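Local coordinates for uncharacterized protein (Bacillus thuringiensis serovar kurstaki, PDB 4XE7), which is an actin-like protein of the ParM family that probably assembles into nucleotide-driven filaments used to segregate plasmid DNA, at residues 209-214 / 218-223; 31-36 / 403-408; 311-316 / 395-400; 10-15 / 409-414. One frame throughout, in Å; residues are numbered along the deposited sequence.

Interaction 1: 209-214 / 218-223; sequences ILFDIV and IVEVEG
The carbonyl oxygen of Val-219 is gripped twice by the neighbouring strand. Asp-212 N lies 3.0 Å from Val-219 O and donates to it with an N-H...O angle of 166°, and Phe-211 CA approaches Val-219 O as well, 3.5 Å away, in a CA-H...O contact. The return bond runs from Val-219 N to Asp-212 O at 3.0 Å, and these two bonds make Asp-212 and Val-219 a hydrogen-bonded antiparallel pair. Strands 211-214 and 217-220 thus form a short two-stranded beta hairpin that starts directly where helix 205-210 ends, while Val-221 N, 2.9 Å from Leu-210 O, carries the pairing back to the last helical residue along a more bent path (144°).

The two faces differ in character. On one, Phe-211 and Glu-220 run side by side in the same direction: Glu-220 CG sits 3.5 Å from Phe-211 CE1, and the planes of ring and carboxylate are 17° apart. Ile-218 CG2 reaches Phe-211 CD1 obliquely, at 3.8 Å. On the other face CB of Asp-212 is flanked by CG2 of Val-219 and, more closely, CG2 of Val-221, a methyl placed beside its own backbone N. The carboxylate then leans over its own chain, and Asp-212 OD1 takes Ile-213 N at 2.7 Å from above the carboxylate plane. That same oxygen forms a salt bridge with Arg-405. Ile-213 and Ile-218, a non-hydrogen-bonded pair, turn their side chains to Leu-412 of helix 402-418.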
loop_
_atom_site.group_PDB
_atom_site.type_symbol
_atom_site.label_atom_id
_atom_site.label_comp_id
_atom_site.label_asym_id
_atom_site.label_seq_id
_atom_site.Cartn_x
_atom_site.Cartn_y
_atom_site.Cartn_z
ATOM N N ILE A 209 -4.749 -12.625 -2.912
ATOM C CA ILE A 209 -3.766 -13.697 -2.905
ATOM C C ILE A 209 -4.148 -14.746 -3.941
ATOM O O ILE A 209 -3.289 -15.265 -4.663
ATOM C CB ILE A 209 -3.639 -14.298 -1.501
ATOM C CG1 ILE A 209 -2.936 -13.272 -0.603
ATOM C CG2 ILE A 209 -2.880 -15.619 -1.536
ATOM C CD1 ILE A 209 -3.213 -13.437 0.866
ATOM N N LEU A 210 -5.445 -15.013 -4.050
ATOM C CA LEU A 210 -5.936 -16.044 -4.968
ATOM C C LEU A 210 -6.024 -15.593 -6.421
ATOM O O LEU A 210 -5.840 -16.402 -7.323
ATOM C CB LEU A 210 -7.318 -16.526 -4.534
ATOM C CG LEU A 210 -7.462 -17.311 -3.231
ATOM C CD1 LEU A 210 -8.942 -17.465 -2.947
ATOM C CD2 LEU A 210 -6.799 -18.666 -3.350
ATOM N N PHE A 211 -6.337 -14.316 -6.656
ATOM C CA PHE A 211 -6.586 -13.863 -8.028
ATOM C C PHE A 211 -5.781 -12.632 -8.415
ATOM O O PHE A 211 -5.388 -11.827 -7.562
ATOM C CB PHE A 211 -8.085 -13.599 -8.221
ATOM C CG PHE A 211 -8.940 -14.819 -8.001
ATOM C CD1 PHE A 211 -9.128 -15.742 -9.017
ATOM C CD2 PHE A 211 -9.539 -15.054 -6.779
ATOM C CE1 PHE A 211 -9.908 -16.876 -8.818
ATOM C CE2 PHE A 211 -10.325 -16.192 -6.574
ATOM C CZ PHE A 211 -10.504 -17.099 -7.594
ATOM N N ASP A 212 -5.522 -12.505 -9.711
ATOM C CA ASP A 212 -4.894 -11.310 -10.278
ATOM C C ASP A 212 -5.735 -10.902 -11.502
ATOM O O ASP A 212 -6.566 -11.687 -11.968
ATOM C CB ASP A 212 -3.427 -11.597 -10.646
ATOM C CG ASP A 212 -2.617 -10.337 -10.952
ATOM O OD1 ASP A 212 -3.133 -9.215 -10.788
ATOM O OD2 ASP A 212 -1.429 -10.478 -11.338
ATOM N N ILE A 213 -5.559 -9.677 -11.995
ATOM C CA ILE A 213 -6.209 -9.261 -13.235
ATOM C C ILE A 213 -5.125 -8.825 -14.214
ATOM O O ILE A 213 -4.388 -7.874 -13.953
ATOM C CB ILE A 213 -7.213 -8.109 -13.022
ATOM C CG1 ILE A 213 -8.204 -8.438 -11.900
ATOM C CG2 ILE A 213 -7.945 -7.774 -14.332
ATOM C CD1 ILE A 213 -9.154 -7.258 -11.564
ATOM N N VAL A 214 -5.003 -9.538 -15.324
ATOM C CA VAL A 214 -3.942 -9.242 -16.288
ATOM C C VAL A 214 -4.538 -9.042 -17.678
ATOM O O VAL A 214 -5.128 -9.952 -18.250
ATOM C CB VAL A 214 -2.864 -10.372 -16.305
ATOM C CG1 VAL A 214 -1.714 -10.056 -17.292
ATOM C CG2 VAL A 214 -2.309 -10.583 -14.895
ATOM N N ILE A 218 -9.324 -12.082 -15.366
ATOM C CA ILE A 218 -9.129 -12.686 -14.056
ATOM C C ILE A 218 -8.390 -14.002 -14.205
ATOM O O ILE A 218 -8.847 -14.897 -14.908
ATOM C CB ILE A 218 -10.450 -12.957 -13.332
ATOM C CG1 ILE A 218 -11.163 -11.642 -13.050
ATOM C CG2 ILE A 218 -10.192 -13.711 -12.052
ATOM C CD1 ILE A 218 -12.543 -11.827 -12.474
ATOM N N VAL A 219 -7.243 -14.114 -13.552
ATOM C CA VAL A 219 -6.469 -15.344 -13.599
ATOM C C VAL A 219 -6.192 -15.848 -12.182
ATOM O O VAL A 219 -6.026 -15.059 -11.237
ATOM C CB VAL A 219 -5.134 -15.156 -14.359
ATOM C CG1 VAL A 219 -5.387 -14.535 -15.729
ATOM C CG2 VAL A 219 -4.165 -14.306 -13.562
ATOM N N GLU A 220 -6.163 -17.168 -12.038
ATOM C CA GLU A 220 -5.910 -17.785 -10.742
ATOM C C GLU A 220 -4.421 -17.829 -10.469
ATOM O O GLU A 220 -3.673 -18.495 -11.172
ATOM C CB GLU A 220 -6.508 -19.193 -10.676
ATOM C CG GLU A 220 -8.031 -19.205 -10.708
ATOM C CD GLU A 220 -8.613 -20.597 -10.589
ATOM O OE1 GLU A 220 -8.343 -21.436 -11.476
ATOM O OE2 GLU A 220 -9.337 -20.853 -9.603
ATOM N N VAL A 221 -4.001 -17.092 -9.450
ATOM C CA VAL A 221 -2.617 -17.093 -9.008
ATOM C C VAL A 221 -2.299 -18.450 -8.421
ATOM O O VAL A 221 -3.040 -18.955 -7.577
ATOM C CB VAL A 221 -2.347 -15.997 -7.948
ATOM C CG1 VAL A 221 -0.855 -15.891 -7.658
ATOM C CG2 VAL A 221 -2.893 -14.670 -8.416
ATOM N N GLU A 222 -1.206 -19.048 -8.874
ATOM C CA GLU A 222 -0.798 -20.343 -8.351
ATOM C C GLU A 222 -0.129 -20.143 -7.003
ATOM O O GLU A 222 0.702 -19.251 -6.845
ATOM C CB GLU A 222 0.138 -21.061 -9.324
ATOM C CG GLU A 222 -0.297 -22.482 -9.626
ATOM C CD GLU A 222 -1.655 -22.536 -10.305
ATOM O OE1 GLU A 222 -1.710 -22.361 -11.540
ATOM O OE2 GLU A 222 -2.669 -22.736 -9.598
ATOM N N GLY A 223 -0.516 -20.953 -6.024
ATOM C CA GLY A 223 0.051 -20.834 -4.695
ATOM C C GLY A 223 -0.851 -21.357 -3.597
ATOM O O GLY A 223 -0.415 -22.126 -2.743
#

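Interaction 2: 31-36 / 403-408; sequences GNIESF and TSRSYL
Ile-33 meets helix 402-418 along its whole side chain. Its CB already lies near the terminal NH1 of Arg-405. From there the branches divide the work. Ile-33 CG2 fits between two residues of the helix, 3.6 Å from Arg-405 NH1 and 3.8 Å from Leu-408 CD2, while Ile-33 CG1 lies 3.9 Å from Leu-408 CD2 as the two aliphatic chains slide past each other in opposite directions. With chi2 fully extended (178°), Ile-33 CD1 is carried out over one face of the Arg-405 guanidinium, 3.7 Å above its plane and displaced toward the rim.

The arginine chain bends at chi3 (67°) and crosses the isoleucine at about a right angle. Its polar rim is engaged elsewhere. NH2 makes a salt bridge with Asp-212 of the hairpin, and Arg-405 NH1 donates to a water 3.1 Å away that is also hydrogen-bonded to Ser-35 OG, at 3.0 Å; that hydroxyl is further bonded to Ser-25 on the adjoining strand. The chemistry implies a division of surfaces: the flat face of the cation is used as an apolar packing surface, whereas its N-H groups serve a carboxylate and a bridging water.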
loop_
_atom_site.group_PDB
_atom_site.type_symbol
_atom_site.label_atom_id
_atom_site.label_comp_id
_atom_site.label_asym_id
_atom_site.label_seq_id
_atom_site.Cartn_x
_atom_site.Cartn_y
_atom_site.Cartn_z
ATOM N N GLY A 31 -5.713 -2.845 -19.136
ATOM C CA GLY A 31 -6.468 -3.803 -18.333
ATOM C C GLY A 31 -5.661 -4.442 -17.215
ATOM O O GLY A 31 -6.046 -5.495 -16.685
ATOM N N ASN A 32 -4.530 -3.825 -16.865
ATOM C CA ASN A 32 -3.726 -4.291 -15.735
ATOM C C ASN A 32 -4.075 -3.527 -14.470
ATOM O O ASN A 32 -4.614 -2.410 -14.537
ATOM C CB ASN A 32 -2.230 -4.145 -16.019
ATOM C CG ASN A 32 -1.761 -5.044 -17.143
ATOM O OD1 ASN A 32 -2.251 -6.166 -17.306
ATOM N ND2 ASN A 32 -0.796 -4.560 -17.922
ATOM N N ILE A 33 -3.758 -4.121 -13.320
ATOM C CA ILE A 33 -3.986 -3.459 -12.036
ATOM C C ILE A 33 -2.902 -2.424 -11.798
ATOM O O ILE A 33 -1.729 -2.756 -11.823
ATOM C CB ILE A 33 -4.007 -4.468 -10.860
ATOM C CG1 ILE A 33 -5.103 -5.507 -11.105
ATOM C CG2 ILE A 33 -4.223 -3.732 -9.510
ATOM C CD1 ILE A 33 -5.193 -6.581 -10.061
ATOM N N GLU A 34 -3.310 -1.177 -11.584
ATOM C CA GLU A 34 -2.399 -0.078 -11.281
ATOM C C GLU A 34 -2.734 0.493 -9.894
ATOM O O GLU A 34 -3.900 0.688 -9.563
ATOM C CB GLU A 34 -2.503 0.999 -12.371
ATOM C CG GLU A 34 -1.452 2.077 -12.307
ATOM C CD GLU A 34 -1.306 2.828 -13.628
ATOM O OE1 GLU A 34 -1.312 2.169 -14.688
ATOM O OE2 GLU A 34 -1.217 4.074 -13.610
ATOM N N SER A 35 -1.718 0.738 -9.076
ATOM C CA SER A 35 -1.941 1.175 -7.695
ATOM C C SER A 35 -1.037 2.317 -7.286
ATOM O O SER A 35 0.133 2.396 -7.714
ATOM C CB SER A 35 -1.724 0.023 -6.714
ATOM O OG SER A 35 -2.621 -1.035 -6.969
ATOM N N PHE A 36 -1.589 3.199 -6.455
ATOM C CA PHE A 36 -0.790 4.195 -5.747
ATOM C C PHE A 36 -1.452 4.552 -4.416
ATOM O O PHE A 36 -2.593 4.154 -4.136
ATOM C CB PHE A 36 -0.572 5.446 -6.601
ATOM C CG PHE A 36 -1.841 6.150 -7.011
ATOM C CD1 PHE A 36 -2.447 5.860 -8.227
ATOM C CD2 PHE A 36 -2.420 7.111 -6.185
ATOM C CE1 PHE A 36 -3.612 6.509 -8.612
ATOM C CE2 PHE A 36 -3.580 7.784 -6.571
ATOM C CZ PHE A 36 -4.182 7.463 -7.783
ATOM N N THR A 403 -5.418 -5.108 0.010
ATOM C CA THR A 403 -6.763 -4.677 0.377
ATOM C C THR A 403 -7.463 -3.991 -0.801
ATOM O O THR A 403 -8.590 -4.346 -1.144
ATOM C CB THR A 403 -6.738 -3.731 1.572
ATOM O OG1 THR A 403 -6.131 -4.399 2.685
ATOM C CG2 THR A 403 -8.155 -3.282 1.938
ATOM N N SER A 404 -6.805 -3.009 -1.414
ATOM C CA SER A 404 -7.406 -2.331 -2.563
ATOM C C SER A 404 -7.558 -3.261 -3.764
ATOM O O SER A 404 -8.550 -3.171 -4.490
ATOM C CB SER A 404 -6.605 -1.086 -2.967
ATOM O OG SER A 404 -5.216 -1.335 -3.032
ATOM N N ARG A 405 -6.582 -4.143 -3.989
ATOM C CA ARG A 405 -6.702 -5.125 -5.059
ATOM C C ARG A 405 -7.870 -6.074 -4.817
ATOM O O ARG A 405 -8.564 -6.450 -5.768
ATOM C CB ARG A 405 -5.405 -5.933 -5.224
ATOM C CG ARG A 405 -4.259 -5.114 -5.782
ATOM C CD ARG A 405 -2.918 -5.802 -5.581
ATOM N NE ARG A 405 -2.830 -7.012 -6.372
ATOM C CZ ARG A 405 -2.308 -7.077 -7.591
ATOM N NH1 ARG A 405 -1.812 -6.001 -8.170
ATOM N NH2 ARG A 405 -2.283 -8.229 -8.233
ATOM N N SER A 406 -8.090 -6.462 -3.560
ATOM C CA SER A 406 -9.230 -7.329 -3.227
ATOM C C SER A 406 -10.551 -6.640 -3.550
ATOM O O SER A 406 -11.433 -7.232 -4.168
ATOM C CB SER A 406 -9.212 -7.726 -1.747
ATOM O OG SER A 406 -8.054 -8.481 -1.430
ATOM N N TYR A 407 -10.689 -5.402 -3.099
ATOM C CA TYR A 407 -11.861 -4.613 -3.450
ATOM C C TYR A 407 -12.010 -4.550 -4.973
ATOM O O TYR A 407 -13.091 -4.781 -5.503
ATOM C CB TYR A 407 -11.773 -3.205 -2.846
ATOM C CG TYR A 407 -11.713 -3.172 -1.320
ATOM C CD1 TYR A 407 -12.035 -4.301 -0.571
ATOM C CD2 TYR A 407 -11.321 -2.020 -0.636
ATOM C CE1 TYR A 407 -11.987 -4.287 0.807
ATOM C CE2 TYR A 407 -11.272 -1.995 0.771
ATOM C CZ TYR A 407 -11.612 -3.139 1.475
ATOM O OH TYR A 407 -11.574 -3.170 2.852
ATOM N N LEU A 408 -10.916 -4.253 -5.682
ATOM C CA LEU A 408 -10.978 -4.129 -7.141
ATOM C C LEU A 408 -11.502 -5.423 -7.790
ATOM O O LEU A 408 -12.406 -5.387 -8.626
ATOM C CB LEU A 408 -9.597 -3.764 -7.717
ATOM C CG LEU A 408 -9.430 -3.780 -9.246
ATOM C CD1 LEU A 408 -10.438 -2.863 -9.951
ATOM C CD2 LEU A 408 -8.003 -3.412 -9.655
HETATM O O HOH W 1 -0.678 -3.265 -7.242
#

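Interaction 3: 311-316 / 395-400; sequences EVEKMI and NIQESA
Ile-316 CD1 reaches from helix 300-317 to the CG2 methyl of Ile-396, 3.8 Å away, and passes Gln-397 CG at 4.1 Å. The two isoleucines cross at about a right angle, whereas Ile-316 and Gln-397 run past each other in opposite directions. Next to this apolar touch, Gln-397 OE1 rests against the aliphatic CG of Glu-313, at 3.3 Å, with the amide and carboxylate planes turned 38° apart. A water completes the first shell: it donates to Glu-313 O, 2.7 Å away, and accepts a weak bond from Gln-397 NE2.

Further out, the 3-10 turn is held in shape by Ile-396 O, which accepts both N and OG of Ser-399; Ser-399 OG donates to Ile-396 O at 2.6 Å, in the carbonyl plane and on a lone pair. On the helix side, Tyr-378 packs against Ile-316. Residues 395-400 link the sheet containing strand 390-391 to helix 402-418, a position consistent with the hinge region between the two domains of actin-like folds. The direct touches are van der Waals in kind and the polar link passes through a water held by one weak bond, which implies little directional restraint between the two segments.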
loop_
_atom_site.group_PDB
_atom_site.type_symbol
_atom_site.label_atom_id
_atom_site.label_comp_id
_atom_site.label_asym_id
_atom_site.label_seq_id
_atom_site.Cartn_x
_atom_site.Cartn_y
_atom_site.Cartn_z
ATOM N N GLU A 311 17.614 -8.246 -5.812
ATOM C CA GLU A 311 17.979 -9.648 -5.645
ATOM C C GLU A 311 16.776 -10.547 -5.291
ATOM O O GLU A 311 16.593 -11.614 -5.888
ATOM C CB GLU A 311 19.077 -9.774 -4.590
ATOM C CG GLU A 311 20.447 -9.283 -5.064
ATOM C CD GLU A 311 20.961 -9.991 -6.333
ATOM O OE1 GLU A 311 21.166 -11.232 -6.327
ATOM O OE2 GLU A 311 21.181 -9.293 -7.347
ATOM N N VAL A 312 15.952 -10.122 -4.342
ATOM C CA VAL A 312 14.764 -10.891 -3.968
ATOM C C VAL A 312 13.819 -11.118 -5.166
ATOM O O VAL A 312 13.215 -12.184 -5.294
ATOM C CB VAL A 312 13.991 -10.193 -2.792
ATOM C CG1 VAL A 312 12.661 -10.888 -2.496
ATOM C CG2 VAL A 312 14.850 -10.165 -1.541
ATOM N N GLU A 313 13.707 -10.135 -6.052
ATOM C CA GLU A 313 12.876 -10.299 -7.247
ATOM C C GLU A 313 13.369 -11.466 -8.079
ATOM O O GLU A 313 12.578 -12.279 -8.561
ATOM C CB GLU A 313 12.880 -9.026 -8.100
ATOM C CG GLU A 313 12.058 -7.881 -7.549
ATOM C CD GLU A 313 12.055 -6.675 -8.476
ATOM O OE1 GLU A 313 12.479 -6.822 -9.645
ATOM O OE2 GLU A 313 11.625 -5.583 -8.040
ATOM N N LYS A 314 14.689 -11.542 -8.241
ATOM C CA LYS A 314 15.316 -12.629 -8.978
ATOM C C LYS A 314 15.096 -13.956 -8.281
ATOM O O LYS A 314 14.905 -14.974 -8.934
ATOM C CB LYS A 314 16.814 -12.388 -9.136
ATOM C CG LYS A 314 17.197 -11.104 -9.845
ATOM C CD LYS A 314 18.706 -11.054 -9.945
ATOM C CE LYS A 314 19.224 -9.723 -10.370
ATOM N NZ LYS A 314 20.708 -9.714 -10.235
ATOM N N MET A 315 15.144 -13.944 -6.952
ATOM C CA MET A 315 14.900 -15.160 -6.175
ATOM C C MET A 315 13.452 -15.616 -6.370
ATOM O O MET A 315 13.186 -16.792 -6.547
ATOM C CB MET A 315 15.184 -14.936 -4.674
ATOM C CG MET A 315 16.612 -14.528 -4.306
ATOM S SD MET A 315 16.968 -14.649 -2.517
ATOM C CE MET A 315 17.267 -16.389 -2.337
ATOM N N ILE A 316 12.516 -14.669 -6.331
ATOM C CA ILE A 316 11.099 -14.992 -6.488
ATOM C C ILE A 316 10.797 -15.565 -7.882
ATOM O O ILE A 316 9.949 -16.446 -8.029
ATOM C CB ILE A 316 10.226 -13.762 -6.216
ATOM C CG1 ILE A 316 10.331 -13.385 -4.732
ATOM C CG2 ILE A 316 8.770 -14.012 -6.615
ATOM C CD1 ILE A 316 9.595 -12.089 -4.352
ATOM N N ASN A 395 2.589 -13.164 -5.598
ATOM C CA ASN A 395 2.555 -11.713 -5.806
ATOM C C ASN A 395 2.777 -10.894 -4.525
ATOM O O ASN A 395 2.259 -9.773 -4.381
ATOM C CB ASN A 395 1.213 -11.342 -6.414
ATOM C CG ASN A 395 0.072 -12.035 -5.711
ATOM O OD1 ASN A 395 0.264 -12.590 -4.631
ATOM N ND2 ASN A 395 -1.113 -12.026 -6.317
ATOM N N ILE A 396 3.553 -11.464 -3.606
ATOM C CA ILE A 396 3.919 -10.827 -2.335
ATOM C C ILE A 396 4.427 -9.395 -2.522
ATOM O O ILE A 396 4.264 -8.544 -1.646
ATOM C CB ILE A 396 4.998 -11.677 -1.608
ATOM C CG1 ILE A 396 5.329 -11.113 -0.235
ATOM C CG2 ILE A 396 6.274 -11.773 -2.468
ATOM C CD1 ILE A 396 4.223 -11.272 0.773
ATOM N N GLN A 397 5.031 -9.113 -3.675
ATOM C CA GLN A 397 5.514 -7.767 -3.961
ATOM C C GLN A 397 4.373 -6.732 -3.938
ATOM O O GLN A 397 4.601 -5.541 -3.711
ATOM C CB GLN A 397 6.234 -7.740 -5.320
ATOM C CG GLN A 397 7.369 -8.760 -5.437
ATOM C CD GLN A 397 8.194 -8.600 -6.710
ATOM O OE1 GLN A 397 8.815 -7.558 -6.939
ATOM N NE2 GLN A 397 8.207 -9.639 -7.540
ATOM N N GLU A 398 3.142 -7.194 -4.144
ATOM C CA GLU A 398 1.995 -6.287 -4.174
ATOM C C GLU A 398 1.263 -6.216 -2.833
ATOM O O GLU A 398 0.112 -5.754 -2.777
ATOM C CB GLU A 398 1.024 -6.697 -5.290
ATOM C CG GLU A 398 1.552 -6.391 -6.698
ATOM C CD GLU A 398 2.214 -5.016 -6.798
ATOM O OE1 GLU A 398 1.583 -3.996 -6.423
ATOM O OE2 GLU A 398 3.380 -4.955 -7.244
ATOM N N SER A 399 1.939 -6.652 -1.766
ATOM C CA SER A 399 1.354 -6.737 -0.415
ATOM C C SER A 399 0.693 -5.457 0.090
ATOM O O SER A 399 -0.381 -5.501 0.716
ATOM C CB SER A 399 2.418 -7.148 0.623
ATOM O OG SER A 399 2.746 -8.505 0.509
ATOM N N ALA A 400 1.349 -4.328 -0.143
ATOM C CA ALA A 400 0.831 -3.042 0.314
ATOM C C ALA A 400 -0.586 -2.759 -0.200
ATOM O O ALA A 400 -1.344 -2.043 0.442
ATOM C CB ALA A 400 1.766 -1.927 -0.103
HETATM O O HOH W 2 10.108 -11.377 -9.293
#

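Interaction 4: 10-15 / 409-414; sequences MLLGGF and IANLLE
The amide of Asn-411 is used on a face and at an edge. Over one face lies the CD1 methyl of Leu-12, 3.7 Å from both CG and ND2 of Asn-411. At the edge, Asn-411 ND2 donates to Gly-13 O across 2.9 Å; the oxygen lies only 13° out of the amide plane, the donor is in the carbonyl plane of Gly-13, and the N-H...O angle is 158°. ND2 is also hydrogen-bonded to Pro-149 O, so two backbone carbonyls fix the rotation of this buried amide. CG stands anti to the backbone N (chi1 -154°), which swings the amide out from the helix toward the strand.

The second branch of Leu-12 serves the next helical residue: Leu-12 CD2 packs 3.7 Å from Leu-412 CB and 3.8 Å from Leu-412 CD1, the two leucines crossing at about a right angle. Met-5 of helix 2-7 touches both of them.

The arrangement is that of the actin-like fold, in which the C-terminal helix packs against the sheet of the N-terminal domain, beside the first strand; the turn after that strand is where relatives carry their first phosphate-binding loop.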
loop_
_atom_site.group_PDB
_atom_site.type_symbol
_atom_site.label_atom_id
_atom_site.label_comp_id
_atom_site.label_asym_id
_atom_site.label_seq_id
_atom_site.Cartn_x
_atom_site.Cartn_y
_atom_site.Cartn_z
ATOM N N MET A 10 -15.826 5.245 -17.578
ATOM C CA MET A 10 -15.899 4.615 -16.271
ATOM C C MET A 10 -14.510 4.304 -15.741
ATOM O O MET A 10 -13.552 4.157 -16.511
ATOM C CB MET A 10 -16.734 3.329 -16.339
ATOM C CG MET A 10 -16.019 2.182 -17.068
ATOM S SD MET A 10 -15.069 1.115 -15.949
ATOM C CE MET A 10 -16.404 0.638 -14.821
ATOM N N LEU A 11 -14.422 4.221 -14.418
ATOM C CA LEU A 11 -13.217 3.809 -13.726
ATOM C C LEU A 11 -13.594 2.619 -12.855
ATOM O O LEU A 11 -14.552 2.686 -12.076
ATOM C CB LEU A 11 -12.639 4.950 -12.879
ATOM C CG LEU A 11 -11.484 4.603 -11.931
ATOM C CD1 LEU A 11 -10.179 4.247 -12.692
ATOM C CD2 LEU A 11 -11.255 5.738 -10.934
ATOM N N LEU A 12 -12.860 1.524 -13.003
ATOM C CA LEU A 12 -13.078 0.366 -12.152
ATOM C C LEU A 12 -11.953 0.284 -11.119
ATOM O O LEU A 12 -10.837 -0.085 -11.459
ATOM C CB LEU A 12 -13.147 -0.915 -12.980
ATOM C CG LEU A 12 -13.613 -2.128 -12.174
ATOM C CD1 LEU A 12 -15.134 -2.068 -11.933
ATOM C CD2 LEU A 12 -13.200 -3.443 -12.826
ATOM N N GLY A 13 -12.245 0.643 -9.868
ATOM C CA GLY A 13 -11.235 0.632 -8.825
ATOM C C GLY A 13 -11.623 -0.070 -7.534
ATOM O O GLY A 13 -12.775 -0.505 -7.346
ATOM N N GLY A 14 -10.639 -0.198 -6.650
ATOM C CA GLY A 14 -10.844 -0.696 -5.302
ATOM C C GLY A 14 -10.290 0.388 -4.407
ATOM O O GLY A 14 -9.201 0.895 -4.655
ATOM N N PHE A 15 -11.034 0.759 -3.372
ATOM C CA PHE A 15 -10.682 1.945 -2.606
ATOM C C PHE A 15 -10.499 1.596 -1.145
ATOM O O PHE A 15 -11.446 1.238 -0.439
ATOM C CB PHE A 15 -11.743 3.029 -2.801
ATOM C CG PHE A 15 -12.033 3.302 -4.245
ATOM C CD1 PHE A 15 -13.077 2.647 -4.892
ATOM C CD2 PHE A 15 -11.230 4.166 -4.975
ATOM C CE1 PHE A 15 -13.332 2.870 -6.232
ATOM C CE2 PHE A 15 -11.477 4.396 -6.328
ATOM C CZ PHE A 15 -12.530 3.744 -6.955
ATOM N N ILE A 409 -10.934 -6.563 -7.407
ATOM C CA ILE A 409 -11.396 -7.854 -7.933
ATOM C C ILE A 409 -12.889 -8.097 -7.627
ATOM O O ILE A 409 -13.644 -8.548 -8.497
ATOM C CB ILE A 409 -10.547 -9.012 -7.367
ATOM C CG1 ILE A 409 -9.104 -8.894 -7.872
ATOM C CG2 ILE A 409 -11.130 -10.380 -7.748
ATOM C CD1 ILE A 409 -8.087 -9.554 -6.959
ATOM N N ALA A 410 -13.307 -7.793 -6.399
ATOM C CA ALA A 410 -14.708 -7.900 -6.017
ATOM C C ALA A 410 -15.544 -6.997 -6.910
ATOM O O ALA A 410 -16.620 -7.386 -7.372
ATOM C CB ALA A 410 -14.908 -7.528 -4.540
ATOM N N ASN A 411 -15.032 -5.797 -7.169
ATOM C CA ASN A 411 -15.732 -4.846 -8.030
ATOM C C ASN A 411 -15.895 -5.354 -9.470
ATOM O O ASN A 411 -16.957 -5.205 -10.063
ATOM C CB ASN A 411 -15.004 -3.502 -8.025
ATOM C CG ASN A 411 -15.931 -2.335 -8.342
ATOM O OD1 ASN A 411 -17.138 -2.515 -8.537
ATOM N ND2 ASN A 411 -15.369 -1.132 -8.392
ATOM N N LEU A 412 -14.843 -5.950 -10.029
ATOM C CA LEU A 412 -14.918 -6.515 -11.377
ATOM C C LEU A 412 -15.947 -7.642 -11.422
ATOM O O LEU A 412 -16.807 -7.681 -12.310
ATOM C CB LEU A 412 -13.545 -7.024 -11.838
ATOM C CG LEU A 412 -13.544 -7.737 -13.195
ATOM C CD1 LEU A 412 -14.086 -6.824 -14.287
ATOM C CD2 LEU A 412 -12.147 -8.227 -13.560
ATOM N N LEU A 413 -15.873 -8.550 -10.452
ATOM C CA LEU A 413 -16.810 -9.667 -10.384
ATOM C C LEU A 413 -18.261 -9.180 -10.268
ATOM O O LEU A 413 -19.166 -9.709 -10.923
ATOM C CB LEU A 413 -16.454 -10.581 -9.217
ATOM C CG LEU A 413 -15.165 -11.388 -9.391
ATOM C CD1 LEU A 413 -14.731 -12.003 -8.056
ATOM C CD2 LEU A 413 -15.357 -12.470 -10.450
ATOM N N GLU A 414 -18.470 -8.153 -9.459
ATOM C CA GLU A 414 -19.782 -7.523 -9.349
ATOM C C GLU A 414 -20.289 -6.961 -10.691
ATOM O O GLU A 414 -21.449 -7.174 -11.060
ATOM C CB GLU A 414 -19.744 -6.416 -8.297
ATOM C CG GLU A 414 -21.053 -5.667 -8.140
ATOM C CD GLU A 414 -22.225 -6.591 -7.853
ATOM O OE1 GLU A 414 -22.050 -7.576 -7.101
ATOM O OE2 GLU A 414 -23.321 -6.332 -8.391
#

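In the fold
Helix 402-418 is the common thread. Interactions 2 and 4, with centres 8 Å apart, occupy successive turns of it and bring it against the same mixed sheet. Interaction 1, 12 Å and 15 Å from those two, centre to centre, sets the small hairpin beside this helix and joins interaction 2 through the salt bridge from Asp-212 to Arg-405. Interaction 3, its centre about 24 Å from that of interaction 4, joins helix 300-317 to the segment leading into helix 402-418 and touches interaction 2 through Glu-398. Along the chain interactions 1 and 3 follow in series inside the loop closed by interaction 2, itself nested within interaction 4. The C-terminal helix thus returns to the N-terminal domain, probably coupling it to the second domain across the hinge.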